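Local coordinates for ABC transporter ATP-binding protein (Leptospira interrogans serovar Copenhageni, PDB 4HZI) that probably binds and hydrolyses ATP as the ATPase subunit of an orphan ABC transporter involved in manganese utilization and tolerance, at residues N32-L37 / R92-T97; C63-R68 / L228-R233; A244-E249 / K265-L270. One frame throughout, in Å; residues are numbered along the deposited sequence.

How the contacts relate
All three contacts lie in one ABC-type ATPase fold; contact 1 belongs to its antiparallel sheet, contacts 2 and 3 to its mixed sheet. The centres of contacts 1 and 2 are about 20 Å apart, their nearest atoms about 5 Å. Contact 3 continues contact 2 outward, its centre about 10 Å away: strand 243-248 is the next neighbour of strand 62-67, and Val64 O probably accepts a hydrogen bond from Val245 N (2.8 Å). Contact 2 leads into what is probably the nucleotide-binding P-loop, where a sulfate ion lies near Gly67; the Leu247 side chain of contact 3 is about 6 Å from a bound sulfate. Contact 1 lies about 24 Å, centre to centre, from contact 3.

Contact 1 of 3, residues N32-L37 / R92-T97; sequences NSLLSL and RLFQET
In the antiparallel sheet of this ABC ATPase, Ser36 and Arg92 form a hydrogen-bonded pair between strands 36-42 and 90-93: Ser36 N donates to Arg92 O (3.0 Å), and Arg92 N to Ser36 O (2.9 Å). Leu35 and Leu93 follow as a non-hydrogen-bonded pair with their side chains on the other face. Next, Phe94 N reaches Leu34 O at 2.7 Å; the bond is nearly straight at the hydrogen (170°), although the donor is tilted 32° from the carbonyl plane. Phe94 CG stands beside its own backbone N (chi1 -65°), which carries the ring back to Leu34, with CZ 3.6 Å from Leu34 CG and Leu34 O over one ring face. Leu34 CD2 also runs alongside Leu93 CD1, at 3.9 Å. Beside the serines a water donates to Ser33 OG (3.2 Å), itself also hydrogen-bonded to Glu56 OE1, bonds to Ser36 OG (3.0 Å) and lies 2.7 Å from Phe94 O. Leu34 and Leu35 together face Ile57 of strand 53-58. The contact thus joins a classic beta bulge to a tight hairpin, whose type II' turn from Leu93 to Glu96 is closed by reciprocal Leu93-Glu96 backbone bonds.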
loop_
_atom_site.group_PDB
_atom_site.type_symbol
_atom_site.label_atom_id
_atom_site.label_comp_id
_atom_site.label_asym_id
_atom_site.label_seq_id
_atom_site.Cartn_x
_atom_site.Cartn_y
_atom_site.Cartn_z
ATOM N N ASN A 32 -7.084 32.305 -14.933
ATOM C CA ASN A 32 -6.259 31.049 -14.852
ATOM C C ASN A 32 -6.719 30.006 -13.798
ATOM O O ASN A 32 -5.914 29.172 -13.335
ATOM C CB ASN A 32 -4.771 31.386 -14.647
ATOM C CG ASN A 32 -4.464 31.883 -13.243
ATOM O OD1 ASN A 32 -5.366 32.180 -12.453
ATOM N ND2 ASN A 32 -3.178 31.985 -12.928
ATOM N N SER A 33 -8.001 30.028 -13.442
ATOM C CA SER A 33 -8.590 28.897 -12.701
ATOM C C SER A 33 -8.733 27.741 -13.698
ATOM O O SER A 33 -9.437 27.879 -14.690
ATOM C CB SER A 33 -9.954 29.263 -12.151
ATOM O OG SER A 33 -10.560 28.104 -11.569
ATOM N N LEU A 34 -8.060 26.623 -13.464
ATOM C CA LEU A 34 -8.038 25.529 -14.459
ATOM C C LEU A 34 -9.127 24.477 -14.091
ATOM O O LEU A 34 -9.888 24.080 -14.916
ATOM C CB LEU A 34 -6.646 24.887 -14.537
ATOM C CG LEU A 34 -6.426 23.891 -15.668
ATOM C CD1 LEU A 34 -4.960 23.878 -16.149
ATOM C CD2 LEU A 34 -6.839 22.513 -15.189
ATOM N N LEU A 35 -9.136 24.026 -12.859
ATOM C CA LEU A 35 -10.192 23.122 -12.348
ATOM C C LEU A 35 -10.877 23.780 -11.152
ATOM O O LEU A 35 -10.222 24.272 -10.209
ATOM C CB LEU A 35 -9.602 21.803 -11.918
ATOM C CG LEU A 35 -10.629 20.790 -11.372
ATOM C CD1 LEU A 35 -11.554 20.348 -12.494
ATOM C CD2 LEU A 35 -9.997 19.594 -10.712
ATOM N N SER A 36 -12.208 23.798 -11.165
ATOM C CA SER A 36 -12.915 24.308 -10.011
ATOM C C SER A 36 -14.138 23.460 -9.713
ATOM O O SER A 36 -14.861 23.090 -10.629
ATOM C CB SER A 36 -13.330 25.746 -10.150
ATOM O OG SER A 36 -14.191 25.948 -11.207
ATOM N N LEU A 37 -14.288 23.148 -8.438
ATOM C CA LEU A 37 -15.468 22.454 -7.920
ATOM C C LEU A 37 -16.097 23.380 -6.889
ATOM O O LEU A 37 -15.416 23.872 -5.980
ATOM C CB LEU A 37 -15.080 21.167 -7.250
ATOM C CG LEU A 37 -14.756 19.993 -8.179
ATOM C CD1 LEU A 37 -13.442 20.194 -8.934
ATOM C CD2 LEU A 37 -14.717 18.711 -7.413
ATOM N N ARG A 92 -15.994 22.921 -13.264
ATOM C CA ARG A 92 -15.598 23.576 -14.486
ATOM C C ARG A 92 -14.154 23.237 -14.810
ATOM O O ARG A 92 -13.320 23.087 -13.899
ATOM C CB ARG A 92 -15.665 25.091 -14.332
ATOM C CG ARG A 92 -17.026 25.690 -14.101
ATOM C CD ARG A 92 -16.888 27.177 -13.790
ATOM N NE ARG A 92 -18.122 27.691 -13.219
ATOM C CZ ARG A 92 -19.127 28.221 -13.907
ATOM N NH1 ARG A 92 -19.071 28.342 -15.238
ATOM N NH2 ARG A 92 -20.203 28.650 -13.252
ATOM N N LEU A 93 -13.899 23.122 -16.100
ATOM C CA LEU A 93 -12.574 23.135 -16.664
ATOM C C LEU A 93 -12.424 24.492 -17.322
ATOM O O LEU A 93 -13.189 24.875 -18.230
ATOM C CB LEU A 93 -12.412 21.943 -17.627
ATOM C CG LEU A 93 -11.047 21.795 -18.293
ATOM C CD1 LEU A 93 -9.974 21.537 -17.232
ATOM C CD2 LEU A 93 -11.111 20.674 -19.315
ATOM N N PHE A 94 -11.469 25.263 -16.822
ATOM C CA PHE A 94 -11.358 26.689 -17.175
ATOM C C PHE A 94 -12.734 27.331 -16.990
ATOM O O PHE A 94 -13.353 27.166 -15.940
ATOM C CB PHE A 94 -10.737 26.866 -18.588
ATOM C CG PHE A 94 -9.295 26.379 -18.695
ATOM C CD1 PHE A 94 -8.259 27.058 -18.055
ATOM C CD2 PHE A 94 -8.981 25.244 -19.436
ATOM C CE1 PHE A 94 -6.950 26.599 -18.147
ATOM C CE2 PHE A 94 -7.678 24.783 -19.529
ATOM C CZ PHE A 94 -6.662 25.463 -18.882
ATOM N N GLN A 95 -13.263 28.021 -17.979
ATOM C CA GLN A 95 -14.552 28.674 -17.759
ATOM C C GLN A 95 -15.773 27.818 -18.136
ATOM O O GLN A 95 -16.898 28.269 -17.993
ATOM C CB GLN A 95 -14.620 30.011 -18.490
ATOM C CG GLN A 95 -13.743 31.080 -17.863
ATOM C CD GLN A 95 -14.122 32.482 -18.304
ATOM O OE1 GLN A 95 -15.290 32.881 -18.215
ATOM N NE2 GLN A 95 -13.134 33.246 -18.771
ATOM N N GLU A 96 -15.565 26.597 -18.607
ATOM C CA GLU A 96 -16.688 25.787 -19.093
ATOM C C GLU A 96 -17.133 24.783 -18.043
ATOM O O GLU A 96 -16.334 23.988 -17.577
ATOM C CB GLU A 96 -16.285 25.016 -20.341
ATOM C CG GLU A 96 -16.041 25.844 -21.576
ATOM C CD GLU A 96 -15.645 24.975 -22.746
ATOM O OE1 GLU A 96 -14.544 24.379 -22.708
ATOM O OE2 GLU A 96 -16.444 24.868 -23.703
ATOM N N THR A 97 -18.413 24.783 -17.716
ATOM C CA THR A 97 -18.982 23.728 -16.904
ATOM C C THR A 97 -18.934 22.421 -17.681
ATOM O O THR A 97 -18.871 22.402 -18.919
ATOM C CB THR A 97 -20.451 23.994 -16.486
ATOM O OG1 THR A 97 -21.281 23.939 -17.648
ATOM C CG2 THR A 97 -20.588 25.342 -15.808
HETATM O O HOH W 1 -12.296 26.342 -13.563
#

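Contact 2 of 3, residues C63-R68 / L228-R233; sequences CVLLGR and LYITHR
Cys63 O, in a parallel ladder that also includes a Cys63-Ser227 backbone bond, accepts Tyr229 N at 2.9 Å. Three more backbone bonds follow: Leu65 N to Tyr229 O (2.7 Å), Thr231 N to Leu65 O (3.1 Å) and Gly67 N to Thr231 O (3.1 Å). Leu65 therefore spends both its N-H and its carbonyl on strand 227-231, whereas the intervening Val64 and Leu66 bond to strand 243-248 on the other edge of strand 62-67. The Tyr229 carbonyl is met from somewhat above its plane, with Leu65 N tilted 24° from it.

Side chains pack on both faces of the ladder. Leu65 and Ile230 lie side by side, with CD2 of the first 4.0 Å from CG1 of the second, against helix 73-80. On the other face, Thr231 is split between two roles. With OG1 anti to the backbone N (chi1 -173°), its hydroxyl oxygen accepts Arg233 N at 2.8 Å, an ST turn, and is also hydrogen-bonded to Glu236 OE1; its methyl CG2 lies 4.0 Å from both Val64 CG1 and Leu66 CD1.

Where the strands end, His232 CB passes 3.2 Å from Gly67 O, a carbonyl that also receives a weak bond from Lys73 NZ. The imidazole points elsewhere, its ND1 hydrogen-bonded to Glu199 OE2. A central strand running into a glycine-rich loop, beside a strand followed directly by a histidine, is consistent with the P-loop (Walker A) and the switch histidine (H-loop) of ABC ATPases.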
loop_
_atom_site.group_PDB
_atom_site.type_symbol
_atom_site.label_atom_id
_atom_site.label_comp_id
_atom_site.label_asym_id
_atom_site.label_seq_id
_atom_site.Cartn_x
_atom_site.Cartn_y
_atom_site.Cartn_z
ATOM N N CYS A 63 -1.590 20.075 -6.712
ATOM C CA CYS A 63 -2.482 19.940 -5.573
ATOM C C CYS A 63 -2.584 18.472 -5.161
ATOM O O CYS A 63 -2.718 17.612 -6.006
ATOM C CB CYS A 63 -3.866 20.460 -5.955
ATOM S SG CYS A 63 -5.009 20.457 -4.539
ATOM N N VAL A 64 -2.473 18.188 -3.880
ATOM C CA VAL A 64 -2.646 16.834 -3.374
ATOM C C VAL A 64 -4.049 16.688 -2.776
ATOM O O VAL A 64 -4.520 17.564 -2.038
ATOM C CB VAL A 64 -1.709 16.488 -2.206
ATOM C CG1 VAL A 64 -1.773 14.979 -1.859
ATOM C CG2 VAL A 64 -0.320 16.907 -2.431
ATOM N N LEU A 65 -4.676 15.547 -3.030
ATOM C CA LEU A 65 -5.907 15.146 -2.309
ATOM C C LEU A 65 -5.525 14.039 -1.358
ATOM O O LEU A 65 -5.173 12.922 -1.779
ATOM C CB LEU A 65 -6.963 14.684 -3.303
ATOM C CG LEU A 65 -8.311 14.161 -2.825
ATOM C CD1 LEU A 65 -9.120 15.292 -2.272
ATOM C CD2 LEU A 65 -9.077 13.497 -3.988
ATOM N N LEU A 66 -5.484 14.360 -0.069
ATOM C CA LEU A 66 -5.096 13.407 0.971
ATOM C C LEU A 66 -6.359 12.977 1.708
ATOM O O LEU A 66 -7.125 13.812 2.214
ATOM C CB LEU A 66 -4.118 14.002 1.965
ATOM C CG LEU A 66 -3.640 13.117 3.117
ATOM C CD1 LEU A 66 -2.750 11.952 2.664
ATOM C CD2 LEU A 66 -2.889 13.885 4.199
ATOM N N GLY A 67 -6.626 11.676 1.702
ATOM C CA GLY A 67 -7.846 11.225 2.362
ATOM C C GLY A 67 -7.665 9.890 3.016
ATOM O O GLY A 67 -6.821 9.144 2.624
ATOM N N ARG A 68 -8.454 9.609 4.035
ATOM C CA ARG A 68 -8.535 8.282 4.635
ATOM C C ARG A 68 -9.045 7.242 3.657
ATOM O O ARG A 68 -9.700 7.576 2.668
ATOM C CB ARG A 68 -9.483 8.325 5.836
ATOM C CG ARG A 68 -9.200 9.449 6.840
ATOM C CD ARG A 68 -8.302 8.992 7.937
ATOM N NE ARG A 68 -8.961 7.925 8.647
ATOM C CZ ARG A 68 -9.738 8.063 9.722
ATOM N NH1 ARG A 68 -9.994 9.270 10.273
ATOM N NH2 ARG A 68 -10.270 6.959 10.257
ATOM N N LEU A 228 -3.050 16.860 -10.015
ATOM C CA LEU A 228 -3.778 16.465 -8.828
ATOM C C LEU A 228 -3.292 15.092 -8.455
ATOM O O LEU A 228 -3.411 14.183 -9.214
ATOM C CB LEU A 228 -5.287 16.414 -9.104
ATOM C CG LEU A 228 -6.188 15.944 -7.975
ATOM C CD1 LEU A 228 -6.124 16.856 -6.763
ATOM C CD2 LEU A 228 -7.645 15.877 -8.440
ATOM N N TYR A 229 -2.721 14.972 -7.288
ATOM C CA TYR A 229 -2.090 13.762 -6.780
ATOM C C TYR A 229 -2.957 13.226 -5.663
ATOM O O TYR A 229 -3.200 13.903 -4.649
ATOM C CB TYR A 229 -0.717 14.121 -6.252
ATOM C CG TYR A 229 0.230 12.990 -5.916
ATOM C CD1 TYR A 229 0.163 12.325 -4.682
ATOM C CD2 TYR A 229 1.233 12.595 -6.806
ATOM C CE1 TYR A 229 1.059 11.311 -4.372
ATOM C CE2 TYR A 229 2.129 11.587 -6.486
ATOM C CZ TYR A 229 2.017 10.927 -5.294
ATOM O OH TYR A 229 2.903 9.928 -4.988
ATOM N N ILE A 230 -3.404 11.996 -5.818
ATOM C CA ILE A 230 -4.317 11.386 -4.846
ATOM C C ILE A 230 -3.629 10.287 -4.065
ATOM O O ILE A 230 -3.080 9.347 -4.635
ATOM C CB ILE A 230 -5.526 10.809 -5.603
ATOM C CG1 ILE A 230 -6.230 11.968 -6.365
ATOM C CG2 ILE A 230 -6.539 10.158 -4.639
ATOM C CD1 ILE A 230 -6.388 11.658 -7.769
ATOM N N THR A 231 -3.695 10.390 -2.738
ATOM C CA THR A 231 -3.034 9.460 -1.852
ATOM C C THR A 231 -3.719 9.364 -0.496
ATOM O O THR A 231 -4.483 10.257 -0.082
ATOM C CB THR A 231 -1.531 9.831 -1.662
ATOM O OG1 THR A 231 -0.875 8.819 -0.911
ATOM C CG2 THR A 231 -1.385 11.138 -0.968
ATOM N N HIS A 232 -3.426 8.259 0.183
ATOM C CA HIS A 232 -3.724 8.113 1.608
ATOM C C HIS A 232 -2.471 8.071 2.452
ATOM O O HIS A 232 -2.556 7.912 3.655
ATOM C CB HIS A 232 -4.630 6.925 1.909
ATOM C CG HIS A 232 -3.993 5.591 1.695
ATOM N ND1 HIS A 232 -4.002 4.982 0.465
ATOM C CD2 HIS A 232 -3.405 4.714 2.547
ATOM C CE1 HIS A 232 -3.412 3.801 0.550
ATOM N NE2 HIS A 232 -3.023 3.619 1.793
ATOM N N ARG A 233 -1.301 8.299 1.848
ATOM C CA ARG A 233 -0.042 8.207 2.584
ATOM C C ARG A 233 0.806 9.453 2.426
ATOM O O ARG A 233 1.421 9.631 1.376
ATOM C CB ARG A 233 0.786 7.028 2.072
ATOM C CG ARG A 233 0.210 5.676 2.436
ATOM C CD ARG A 233 1.257 4.604 2.114
ATOM N NE ARG A 233 0.594 3.320 2.052
ATOM C CZ ARG A 233 0.551 2.422 3.034
ATOM N NH1 ARG A 233 1.198 2.604 4.196
ATOM N NH2 ARG A 233 -0.140 1.307 2.833
#

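Contact 3 of 3, residues A244-E249 / K265-L270; sequences AVLLKE and KNLEDL
Lys248 is stretched out along its whole length, CG anti to the backbone N and all later torsions near trans, and this carries its ammonium group from the strand to the last turn of helix 264-271. There NZ donates to Asp269 O at 2.8 Å, nearly head-on to the carbonyl (C=O...donor angle 170°). The Asp269 side chain crosses that of the lysine at about a right angle, and its OD1 adds a long salt bridge to NZ at 3.9 Å. A second salt bridge, to Asp272 OD1, completes the grip, so the charge is probably well matched to the carboxylates and the carbonyl end of the helix. On its way the aliphatic chain passes Leu270: CB lies 3.9 Å from Leu270 CD1, and CE lies 3.6 Å from Leu270 O.

Leu270 divides its methyls. CD1 reaches over to the backbone at Leu247 O (3.5 Å), while CD2 meets Leu246 CD2 at 4.2 Å. With CG beside its own backbone N (chi1 -57°), Leu246 crosses the Asn266 side chain at about a right angle, CD1 lying 4.0 Å from Asn266 O and CD2 against Leu267 CD2.

Strand and helix run in roughly the same direction, their axes inclined by 28°. Helix 264-271 packs on one face of the mixed sheet, where Leu66 of strand 62-67 also touches Leu270, Phe262 packs against both Leu246 and Leu267, and Ile253 of the edge strand 251-255 contacts Lys248 and Asp269.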
loop_
_atom_site.group_PDB
_atom_site.type_symbol
_atom_site.label_atom_id
_atom_site.label_comp_id
_atom_site.label_asym_id
_atom_site.label_seq_id
_atom_site.Cartn_x
_atom_site.Cartn_y
_atom_site.Cartn_z
ATOM N N ALA A 244 -3.237 21.551 -0.915
ATOM C CA ALA A 244 -3.834 20.252 -0.583
ATOM C C ALA A 244 -5.317 20.431 -0.287
ATOM O O ALA A 244 -5.818 21.524 0.067
ATOM C CB ALA A 244 -3.147 19.623 0.576
ATOM N N VAL A 245 -6.003 19.323 -0.448
ATOM C CA VAL A 245 -7.375 19.170 -0.038
ATOM C C VAL A 245 -7.390 17.938 0.869
ATOM O O VAL A 245 -6.904 16.863 0.462
ATOM C CB VAL A 245 -8.261 18.865 -1.276
ATOM C CG1 VAL A 245 -9.716 18.580 -0.876
ATOM C CG2 VAL A 245 -8.232 19.983 -2.280
ATOM N N LEU A 246 -7.960 18.050 2.067
ATOM C CA LEU A 246 -8.023 16.953 3.021
ATOM C C LEU A 246 -9.490 16.466 2.990
ATOM O O LEU A 246 -10.407 17.290 3.085
ATOM C CB LEU A 246 -7.700 17.413 4.440
ATOM C CG LEU A 246 -6.362 18.095 4.683
ATOM C CD1 LEU A 246 -6.225 18.417 6.166
ATOM C CD2 LEU A 246 -5.153 17.269 4.230
ATOM N N LEU A 247 -9.665 15.172 2.717
ATOM C CA LEU A 247 -10.970 14.585 2.480
ATOM C C LEU A 247 -11.240 13.484 3.491
ATOM O O LEU A 247 -10.424 12.607 3.703
ATOM C CB LEU A 247 -11.039 13.966 1.072
ATOM C CG LEU A 247 -12.448 13.762 0.515
ATOM C CD1 LEU A 247 -13.187 14.999 0.044
ATOM C CD2 LEU A 247 -12.430 12.707 -0.601
ATOM N N LYS A 248 -12.428 13.541 4.102
ATOM C CA LYS A 248 -12.825 12.621 5.146
ATOM C C LYS A 248 -14.346 12.423 5.061
ATOM O O LYS A 248 -15.106 13.381 5.128
ATOM C CB LYS A 248 -12.481 13.234 6.491
ATOM C CG LYS A 248 -12.711 12.340 7.685
ATOM C CD LYS A 248 -12.616 13.236 8.937
ATOM C CE LYS A 248 -12.564 12.421 10.206
ATOM N NZ LYS A 248 -12.511 13.351 11.366
ATOM N N GLU A 249 -14.731 11.187 4.784
ATOM C CA GLU A 249 -16.197 10.844 4.685
ATOM C C GLU A 249 -16.934 11.726 3.685
ATOM O O GLU A 249 -18.009 12.240 3.931
ATOM C CB GLU A 249 -16.799 10.893 6.080
ATOM C CG GLU A 249 -16.303 9.786 6.991
ATOM C CD GLU A 249 -17.204 8.552 6.982
ATOM O OE1 GLU A 249 -17.229 7.806 5.966
ATOM O OE2 GLU A 249 -17.896 8.332 8.002
ATOM N N LYS A 265 -2.761 20.085 13.929
ATOM C CA LYS A 265 -4.188 20.182 14.195
ATOM C C LYS A 265 -5.124 19.682 13.078
ATOM O O LYS A 265 -6.085 18.950 13.334
ATOM C CB LYS A 265 -4.596 21.633 14.521
ATOM C CG LYS A 265 -5.965 21.705 15.179
ATOM C CD LYS A 265 -6.920 22.660 14.470
ATOM C CE LYS A 265 -8.373 22.419 14.886
ATOM N NZ LYS A 265 -9.341 22.804 13.815
ATOM N N ASN A 266 -4.851 20.128 11.855
ATOM C CA ASN A 266 -5.653 19.749 10.678
ATOM C C ASN A 266 -5.496 18.229 10.361
ATOM O O ASN A 266 -6.493 17.582 10.080
ATOM C CB ASN A 266 -5.294 20.590 9.478
ATOM C CG ASN A 266 -5.946 22.001 9.521
ATOM O OD1 ASN A 266 -7.032 22.164 10.056
ATOM N ND2 ASN A 266 -5.274 22.981 9.000
ATOM N N LEU A 267 -4.270 17.705 10.482
ATOM C CA LEU A 267 -4.069 16.263 10.306
ATOM C C LEU A 267 -4.680 15.420 11.436
ATOM O O LEU A 267 -5.229 14.336 11.184
ATOM C CB LEU A 267 -2.591 15.936 10.103
ATOM C CG LEU A 267 -2.016 16.493 8.816
ATOM C CD1 LEU A 267 -0.588 16.042 8.625
ATOM C CD2 LEU A 267 -2.838 16.124 7.588
ATOM N N GLU A 268 -4.621 15.905 12.681
ATOM C CA GLU A 268 -5.310 15.191 13.779
ATOM C C GLU A 268 -6.821 15.210 13.558
ATOM O O GLU A 268 -7.516 14.272 13.885
ATOM C CB GLU A 268 -4.918 15.759 15.166
ATOM C CG GLU A 268 -3.445 15.528 15.524
ATOM C CD GLU A 268 -2.984 16.119 16.847
ATOM O OE1 GLU A 268 -3.688 16.999 17.401
ATOM O OE2 GLU A 268 -1.877 15.736 17.311
ATOM N N ASP A 269 -7.338 16.266 12.934
ATOM C CA ASP A 269 -8.738 16.317 12.607
ATOM C C ASP A 269 -9.036 15.306 11.502
ATOM O O ASP A 269 -10.035 14.604 11.542
ATOM C CB ASP A 269 -9.154 17.722 12.169
ATOM C CG ASP A 269 -10.646 17.858 11.953
ATOM O OD1 ASP A 269 -11.391 16.957 12.370
ATOM O OD2 ASP A 269 -11.087 18.870 11.357
ATOM N N LEU A 270 -8.119 15.156 10.552
ATOM C CA LEU A 270 -8.321 14.194 9.490
ATOM C C LEU A 270 -8.248 12.715 10.006
ATOM O O LEU A 270 -9.013 11.884 9.593
ATOM C CB LEU A 270 -7.247 14.405 8.407
ATOM C CG LEU A 270 -7.287 13.497 7.212
ATOM C CD1 LEU A 270 -8.581 13.641 6.441
ATOM C CD2 LEU A 270 -6.085 13.772 6.320
#